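Local atomic coordinates of Alpha/beta hydrolase fold-3 domain protein (Sulfolobus islandicus, PDB entry 5LK6), a protein that probably hydrolyses carboxylic ester bonds as a thermostable esterase or lipase of the alpha/beta hydrolase fold. Residues A38-V43 against D91-A96. Residues are numbered along the deposited sequence; the frame is centred on the assembly and turned at random.
Sequences APKVEV and DPLCRA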
loop_
_atom_site.group_PDB
_atom_site.type_symbol
_atom_site.label_atom_id
_atom_site.label_comp_id
_atom_site.label_asym_id
_atom_site.label_seq_id
_atom_site.Cartn_x
_atom_site.Cartn_y
_atom_site.Cartn_z
ATOM N N ALA A 38 11.249 -13.933 -13.500
ATOM C CA ALA A 38 10.098 -14.182 -12.636
ATOM C C ALA A 38 9.340 -15.460 -13.075
ATOM O O ALA A 38 9.162 -15.690 -14.239
ATOM C CB ALA A 38 9.165 -12.960 -12.580
ATOM N N PRO A 39 8.895 -16.281 -12.124
ATOM C CA PRO A 39 7.952 -17.327 -12.494
ATOM C C PRO A 39 6.590 -16.792 -12.990
ATOM O O PRO A 39 6.186 -15.656 -12.718
ATOM C CB PRO A 39 7.753 -18.059 -11.166
ATOM C CG PRO A 39 7.833 -16.939 -10.150
ATOM C CD PRO A 39 9.069 -16.236 -10.652
ATOM N N LYS A 40 5.888 -17.660 -13.698
ATOM C CA LYS A 40 4.566 -17.380 -14.240
ATOM C C LYS A 40 3.498 -18.149 -13.455
ATOM O O LYS A 40 3.359 -19.331 -13.662
ATOM C CB LYS A 40 4.548 -17.862 -15.693
ATOM C CG LYS A 40 5.518 -17.107 -16.565
ATOM C CD LYS A 40 5.461 -17.538 -18.004
ATOM C CE LYS A 40 6.499 -16.779 -18.791
ATOM N NZ LYS A 40 6.084 -16.759 -20.220
ATOM N N VAL A 41 2.743 -17.514 -12.568
ATOM C CA VAL A 41 1.656 -18.270 -11.908
ATOM C C VAL A 41 0.675 -18.814 -12.959
ATOM O O VAL A 41 0.479 -18.164 -13.966
ATOM C CB VAL A 41 0.938 -17.475 -10.790
ATOM C CG1 VAL A 41 1.960 -17.086 -9.745
ATOM C CG2 VAL A 41 0.233 -16.229 -11.323
ATOM N N GLU A 42 0.134 -20.027 -12.743
ATOM C CA GLU A 42 -0.938 -20.588 -13.590
ATOM C C GLU A 42 -2.161 -19.716 -13.364
ATOM O O GLU A 42 -2.390 -19.288 -12.268
ATOM C CB GLU A 42 -1.275 -22.028 -13.236
ATOM C CG GLU A 42 -0.863 -23.146 -14.212
ATOM C CD GLU A 42 -1.444 -24.528 -13.763
ATOM O OE1 GLU A 42 -2.700 -24.650 -13.599
ATOM O OE2 GLU A 42 -0.650 -25.491 -13.534
ATOM N N VAL A 43 -2.901 -19.417 -14.423
ATOM C CA VAL A 43 -4.158 -18.639 -14.367
ATOM C C VAL A 43 -5.178 -19.440 -15.190
ATOM O O VAL A 43 -4.983 -20.628 -15.372
ATOM C CB VAL A 43 -3.969 -17.177 -14.901
ATOM C CG1 VAL A 43 -3.288 -16.300 -13.843
ATOM C CG2 VAL A 43 -3.212 -17.155 -16.232
ATOM N N ASP A 91 4.733 -10.741 -19.076
ATOM C CA ASP A 91 3.825 -11.816 -18.909
ATOM C C ASP A 91 3.811 -12.309 -17.421
ATOM O O ASP A 91 2.731 -12.526 -16.864
ATOM C CB ASP A 91 4.154 -12.914 -19.954
ATOM C CG ASP A 91 3.171 -14.122 -19.909
ATOM O OD1 ASP A 91 2.100 -14.079 -20.591
ATOM O OD2 ASP A 91 3.534 -15.087 -19.164
ATOM N N PRO A 92 4.988 -12.443 -16.783
ATOM C CA PRO A 92 4.951 -12.743 -15.360
ATOM C C PRO A 92 4.182 -11.737 -14.477
ATOM O O PRO A 92 3.396 -12.134 -13.602
ATOM C CB PRO A 92 6.427 -12.789 -14.965
ATOM C CG PRO A 92 7.117 -13.223 -16.199
ATOM C CD PRO A 92 6.362 -12.514 -17.300
ATOM N N LEU A 93 4.378 -10.457 -14.713
ATOM C CA LEU A 93 3.659 -9.477 -13.927
ATOM C C LEU A 93 2.155 -9.523 -14.205
ATOM O O LEU A 93 1.357 -9.389 -13.285
ATOM C CB LEU A 93 4.228 -8.089 -14.214
ATOM C CG LEU A 93 3.553 -6.894 -13.563
ATOM C CD1 LEU A 93 3.564 -6.983 -12.057
ATOM C CD2 LEU A 93 4.267 -5.635 -14.030
ATOM N N CYS A 94 1.781 -9.667 -15.473
ATOM C CA CYS A 94 0.387 -9.553 -15.845
ATOM C C CYS A 94 -0.336 -10.749 -15.311
ATOM O O CYS A 94 -1.454 -10.627 -14.862
ATOM C CB CYS A 94 0.191 -9.467 -17.343
ATOM S SG CYS A 94 0.511 -7.814 -17.981
ATOM N N ARG A 95 0.333 -11.894 -15.334
ATOM C CA ARG A 95 -0.209 -13.109 -14.707
ATOM C C ARG A 95 -0.463 -12.907 -13.249
ATOM O O ARG A 95 -1.498 -13.284 -12.775
ATOM C CB ARG A 95 0.734 -14.309 -14.874
ATOM C CG ARG A 95 0.648 -14.964 -16.246
ATOM C CD ARG A 95 1.809 -15.936 -16.423
ATOM N NE ARG A 95 1.638 -16.647 -17.690
ATOM C CZ ARG A 95 0.803 -17.669 -17.898
ATOM N NH1 ARG A 95 0.057 -18.193 -16.931
ATOM N NH2 ARG A 95 0.724 -18.165 -19.113
ATOM N N ALA A 96 0.504 -12.305 -12.555
ATOM C CA ALA A 96 0.430 -12.063 -11.122
ATOM C C ALA A 96 -0.657 -11.070 -10.772
ATOM O O ALA A 96 -1.347 -11.236 -9.775
ATOM C CB ALA A 96 1.764 -11.592 -10.580
HETATM O O HOH W 1 3.711 -14.584 -12.606
#
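Arg95 reaches from helix 91-101 of the alpha/beta hydrolase fold to segment 38-43, part of the loop between helix 24-36 and strand 46-52, and a salt-bridge network of Lys40, Asp91 and Arg95 ties the two together. The arginine chain runs extended from CG to NE and then turns at its end (chi4 -78°), which presents two N-H groups to different partners. Arg95 NE donates to Asp91 OD2, one helical turn earlier, at 2.9 Å; OD2 lies in the guanidinium plane and is met on its syn side, from well out of the carboxylate plane. Arg95 NH1 donates to the backbone carbonyl Val41 O, somewhat out of the guanidinium plane, at 3.0 Å, with an N-H...O angle of 148°. Lysine suits the exposed position 40 because its long chain, extended beyond CG, crosses Asp91 at about a right angle and brings Lys40 NZ to within 3.2 Å of Asp91 OD2, a salt bridge whose hydrogen bond is weak, while Lys40 CB packs on Arg95 CD. Asp91 OD1 is held separately by Tyr63 and Arg61, so the carboxylate is gripped at both oxygens. Replacing Arg95 by an alanine would probably leave Val41 O without this donor and Asp91 with one positive partner fewer. Compact apolar residues suit the other end, where Ala38 CB meets Pro92 CB at 3.6 Å. Between this apolar patch and the salt-bridge network, a water donates to Pro39 O and Pro92 O and accepts from Val41 N at 3.1 Å.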